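Local coordinates for protein shikimate 5-dehydrogenase (Mycobacterium fortuitum subsp. fortuitum DSM 46621, PDB 4XIJ) that probably catalyses the NADP-dependent interconversion of 3-dehydroshikimate and shikimate, the fourth of seven steps of chorismate biosynthesis, at residues A[32-46]-A[256-270]. Sequence-based numbering, arbitrary orientation.
With EDO (1,2-ethanediol), chain C.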
# COMPACT_ATOMS: atom_id res chain seq x y z
N HIS A 32 13.07 -1.54 -7.29
CA HIS A 32 14.30 -1.51 -6.49
C HIS A 32 15.54 -1.56 -7.36
O HIS A 32 16.47 -0.78 -7.11
CB HIS A 32 14.33 -2.65 -5.46
CG HIS A 32 13.53 -2.37 -4.21
ND1 HIS A 32 14.11 -2.01 -3.02
CD2 HIS A 32 12.18 -2.36 -4.00
CE1 HIS A 32 13.17 -1.79 -2.11
NE2 HIS A 32 11.98 -2.01 -2.68
N LEU A 33 15.61 -2.43 -8.36
CA LEU A 33 16.84 -2.42 -9.18
C LEU A 33 16.99 -1.10 -9.94
O LEU A 33 18.12 -0.59 -10.07
CB LEU A 33 16.89 -3.60 -10.17
CG LEU A 33 17.10 -4.95 -9.47
CD1 LEU A 33 16.95 -6.07 -10.53
CD2 LEU A 33 18.45 -5.07 -8.76
N ALA A 34 15.89 -0.52 -10.43
CA ALA A 34 15.98 0.80 -11.05
C ALA A 34 16.55 1.82 -10.07
O ALA A 34 17.40 2.64 -10.43
CB ALA A 34 14.63 1.25 -11.54
N ALA A 35 16.10 1.76 -8.82
CA ALA A 35 16.62 2.67 -7.81
C ALA A 35 18.08 2.43 -7.48
O ALA A 35 18.86 3.39 -7.45
CB ALA A 35 15.79 2.55 -6.53
N TYR A 36 18.46 1.17 -7.29
CA TYR A 36 19.84 0.90 -6.92
C TYR A 36 20.80 1.33 -8.01
O TYR A 36 21.85 1.88 -7.72
CB TYR A 36 20.08 -0.59 -6.60
CG TYR A 36 19.20 -1.18 -5.49
CD1 TYR A 36 18.47 -0.37 -4.58
CD2 TYR A 36 19.01 -2.58 -5.41
CE1 TYR A 36 17.64 -0.98 -3.62
CE2 TYR A 36 18.22 -3.16 -4.44
CZ TYR A 36 17.52 -2.36 -3.57
OH TYR A 36 16.70 -2.97 -2.67
N ARG A 37 20.42 1.12 -9.27
CA ARG A 37 21.29 1.55 -10.37
C ARG A 37 21.43 3.09 -10.39
O ARG A 37 22.54 3.62 -10.51
CB ARG A 37 20.71 1.02 -11.69
CG ARG A 37 20.88 -0.47 -11.80
CD ARG A 37 20.01 -1.11 -12.90
NE ARG A 37 20.14 -2.56 -12.79
CZ ARG A 37 19.39 -3.46 -13.42
NH1 ARG A 37 18.45 -3.09 -14.29
NH2 ARG A 37 19.60 -4.76 -13.21
N ALA A 38 20.32 3.81 -10.17
CA ALA A 38 20.36 5.27 -10.11
C ALA A 38 21.18 5.80 -8.92
O ALA A 38 21.81 6.87 -9.01
CB ALA A 38 18.93 5.82 -10.07
N LEU A 39 21.20 5.02 -7.83
CA LEU A 39 21.96 5.37 -6.62
C LEU A 39 23.41 4.93 -6.67
O LEU A 39 24.15 5.16 -5.72
CB LEU A 39 21.29 4.73 -5.40
CG LEU A 39 19.92 5.31 -5.04
CD1 LEU A 39 19.27 4.45 -4.02
CD2 LEU A 39 19.99 6.76 -4.58
N GLY A 40 23.85 4.32 -7.77
CA GLY A 40 25.24 3.90 -7.86
C GLY A 40 25.57 2.63 -7.12
O GLY A 40 26.74 2.37 -6.76
N LEU A 41 24.55 1.79 -6.95
CA LEU A 41 24.70 0.46 -6.33
C LEU A 41 24.35 -0.66 -7.30
O LEU A 41 23.45 -1.48 -7.02
CB LEU A 41 23.80 0.35 -5.09
CG LEU A 41 23.99 1.48 -4.09
CD1 LEU A 41 22.78 1.51 -3.08
CD2 LEU A 41 25.33 1.29 -3.35
N PRO A 42 25.07 -0.74 -8.42
CA PRO A 42 24.64 -1.69 -9.48
C PRO A 42 24.92 -3.16 -9.15
O PRO A 42 24.45 -4.04 -9.87
CB PRO A 42 25.45 -1.23 -10.69
CG PRO A 42 26.72 -0.65 -10.04
CD PRO A 42 26.21 0.11 -8.87
N SER A 43 25.68 -3.44 -8.08
CA SER A 43 25.88 -4.86 -7.79
C SER A 43 24.99 -5.37 -6.67
O SER A 43 25.08 -6.56 -6.33
CB SER A 43 27.35 -5.16 -7.51
OG SER A 43 27.78 -4.48 -6.37
N TRP A 44 24.13 -4.52 -6.09
CA TRP A 44 23.11 -5.06 -5.18
C TRP A 44 22.17 -5.96 -5.96
O TRP A 44 21.86 -5.70 -7.15
CB TRP A 44 22.32 -3.93 -4.53
CG TRP A 44 23.07 -3.21 -3.41
CD1 TRP A 44 24.42 -2.99 -3.29
CD2 TRP A 44 22.45 -2.61 -2.29
NE1 TRP A 44 24.68 -2.30 -2.12
CE2 TRP A 44 23.48 -2.04 -1.50
CE3 TRP A 44 21.12 -2.49 -1.87
CZ2 TRP A 44 23.22 -1.36 -0.31
CZ3 TRP A 44 20.86 -1.79 -0.66
CH2 TRP A 44 21.92 -1.27 0.11
N THR A 45 21.68 -7.01 -5.31
CA THR A 45 20.75 -7.90 -5.99
C THR A 45 19.35 -7.82 -5.37
O THR A 45 19.20 -7.49 -4.19
CB THR A 45 21.25 -9.35 -5.98
OG1 THR A 45 21.45 -9.77 -4.62
CG2 THR A 45 22.56 -9.46 -6.76
N TYR A 46 18.34 -8.15 -6.17
CA TYR A 46 16.96 -8.15 -5.70
C TYR A 46 16.24 -9.29 -6.38
O TYR A 46 15.99 -9.22 -7.58
CB TYR A 46 16.27 -6.81 -6.00
CG TYR A 46 15.04 -6.62 -5.16
CD1 TYR A 46 13.94 -7.41 -5.39
CD2 TYR A 46 15.00 -5.67 -4.14
CE1 TYR A 46 12.82 -7.29 -4.64
CE2 TYR A 46 13.82 -5.52 -3.33
CZ TYR A 46 12.74 -6.37 -3.62
OH TYR A 46 11.57 -6.32 -2.97
N GLN A 256 10.68 1.90 1.04
CA GLN A 256 11.55 0.74 1.15
C GLN A 256 12.96 1.05 0.67
O GLN A 256 13.95 0.67 1.33
CB GLN A 256 11.00 -0.42 0.35
CG GLN A 256 9.64 -0.89 0.87
CD GLN A 256 9.10 -2.06 0.12
OE1 GLN A 256 9.44 -2.23 -1.06
NE2 GLN A 256 8.25 -2.85 0.75
N VAL A 257 13.08 1.73 -0.48
CA VAL A 257 14.42 2.05 -1.00
C VAL A 257 15.18 2.92 0.01
O VAL A 257 16.40 2.67 0.24
CB VAL A 257 14.33 2.73 -2.37
CG1 VAL A 257 15.69 3.37 -2.79
CG2 VAL A 257 13.83 1.71 -3.42
N GLU A 258 14.50 3.90 0.63
CA GLU A 258 15.18 4.77 1.55
C GLU A 258 15.63 3.98 2.79
O GLU A 258 16.76 4.16 3.29
CB GLU A 258 14.30 5.96 1.93
CG GLU A 258 14.08 6.83 0.73
CD GLU A 258 13.45 8.16 1.10
OE1 GLU A 258 13.02 8.36 2.26
OE2 GLU A 258 13.38 9.04 0.20
N GLN A 259 14.77 3.10 3.30
CA GLN A 259 15.16 2.33 4.46
C GLN A 259 16.28 1.33 4.17
O GLN A 259 17.14 1.06 5.04
CB GLN A 259 13.95 1.58 5.04
CG GLN A 259 12.95 2.57 5.67
CD GLN A 259 11.81 1.87 6.38
OE1 GLN A 259 12.04 0.96 7.16
NE2 GLN A 259 10.57 2.28 6.10
N PHE A 260 16.27 0.73 2.97
CA PHE A 260 17.29 -0.29 2.66
C PHE A 260 18.65 0.38 2.38
O PHE A 260 19.70 -0.19 2.73
CB PHE A 260 16.95 -1.14 1.44
CG PHE A 260 15.71 -2.06 1.56
CD1 PHE A 260 14.86 -2.04 2.68
CD2 PHE A 260 15.40 -2.94 0.50
CE1 PHE A 260 13.73 -2.87 2.73
CE2 PHE A 260 14.26 -3.77 0.54
CZ PHE A 260 13.43 -3.73 1.66
N THR A 261 18.64 1.52 1.69
CA THR A 261 19.92 2.11 1.21
C THR A 261 20.43 3.23 2.06
O THR A 261 21.60 3.58 1.94
CB THR A 261 19.80 2.68 -0.22
OG1 THR A 261 18.89 3.78 -0.20
CG2 THR A 261 19.32 1.60 -1.18
N GLY A 262 19.56 3.81 2.88
CA GLY A 262 19.91 5.02 3.62
C GLY A 262 20.04 6.29 2.78
O GLY A 262 20.53 7.31 3.28
N MET A 263 19.61 6.22 1.52
CA MET A 263 19.72 7.34 0.59
C MET A 263 18.32 7.82 0.19
O MET A 263 17.37 7.03 0.17
CB MET A 263 20.53 6.92 -0.64
CG MET A 263 21.76 6.09 -0.27
SD MET A 263 22.63 5.41 -1.70
CE MET A 263 23.19 6.99 -2.21
N PRO A 264 18.16 9.11 -0.13
CA PRO A 264 16.88 9.60 -0.66
C PRO A 264 16.46 8.84 -1.92
O PRO A 264 17.32 8.50 -2.75
CB PRO A 264 17.17 11.06 -0.96
CG PRO A 264 18.30 11.40 0.00
CD PRO A 264 19.15 10.18 -0.00
N ALA A 265 15.18 8.52 -2.03
CA ALA A 265 14.70 7.77 -3.19
C ALA A 265 15.00 8.53 -4.48
O ALA A 265 14.77 9.71 -4.56
CB ALA A 265 13.19 7.45 -3.07
N PRO A 266 15.50 7.84 -5.52
CA PRO A 266 15.76 8.50 -6.80
C PRO A 266 14.44 8.50 -7.57
O PRO A 266 14.11 7.56 -8.30
CB PRO A 266 16.82 7.60 -7.46
CG PRO A 266 16.48 6.21 -6.92
CD PRO A 266 15.95 6.45 -5.50
N LYS A 267 13.66 9.54 -7.36
CA LYS A 267 12.24 9.43 -7.75
C LYS A 267 12.03 9.40 -9.26
O LYS A 267 11.17 8.65 -9.73
CB LYS A 267 11.40 10.56 -7.13
CG LYS A 267 11.40 10.54 -5.61
CD LYS A 267 10.37 11.46 -4.98
CE LYS A 267 10.27 11.18 -3.51
NZ LYS A 267 9.22 12.01 -2.81
N GLU A 268 12.80 10.17 -10.04
CA GLU A 268 12.59 10.16 -11.48
C GLU A 268 12.98 8.81 -12.04
O GLU A 268 12.34 8.29 -12.97
CB GLU A 268 13.36 11.30 -12.17
CG GLU A 268 12.63 12.67 -12.03
CD GLU A 268 11.28 12.75 -12.81
OE1 GLU A 268 11.33 12.99 -14.06
OE2 GLU A 268 10.20 12.60 -12.17
N ALA A 269 14.06 8.23 -11.52
CA ALA A 269 14.52 6.92 -12.02
C ALA A 269 13.44 5.87 -11.71
O ALA A 269 13.15 5.01 -12.54
CB ALA A 269 15.84 6.56 -11.39
N MET A 270 12.84 5.94 -10.53
CA MET A 270 11.79 4.97 -10.18
C MET A 270 10.52 5.19 -11.00
O MET A 270 9.86 4.23 -11.39
CB MET A 270 11.52 5.04 -8.67
CG MET A 270 12.75 4.52 -7.91
SD MET A 270 12.57 4.61 -6.13
CE MET A 270 11.38 3.27 -5.80
C1 EDO C . 14.25 12.65 -8.94
O1 EDO C . 15.14 11.78 -9.54
C2 EDO C . 14.97 13.06 -7.70
O2 EDO C . 14.44 12.29 -6.63
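H32 and V257 come closest at their CA atoms where helix segments 32-38 and 256-261 pass at 10.7 Å with their axes 52° apart, and A35 lies against M270 of the following helix. The polar link is the hydrogen bond from H32 NE2 to Q256 OE1, 3.0 Å long and nearly straight at 165°. The oxygen sits in the imidazole plane at the ring edge, while the donor lies somewhat off the plane of the amide carbonyl. ND1 of H32 and Y36 OH share a hydrogen bond of 2.8 Å, so both nitrogens are engaged and the ring's rotation is fixed. CG1 of V257 is anti to its backbone N (chi1 167°), which puts CG2 over one imidazole face in a CH-pi contact 3.9 Å from the centroid; Y46 CE2 lies over the opposite face. F260 meets the imidazole obliquely, and Y36 OH lies at the edge of its ring, nearest CD2. Further along, L39 spreads its methyls, CD1 against V257 CG1 and CD2 against M263 CB, while P266 CG packs on A35 CB at 3.7 Å. A38 and A269 touch tightly, CB to CB at 3.4 Å. Q256 OE1 also bonds S71 and its NE2 bonds T99. Helices 246-261 and 267-272 thus return, some 210 residues on, to pack on helix 28-38 of the N-terminal substrate-binding domain, with F260 reaching strand 99-102 and Y36 and Y46 resting on strand 15-20.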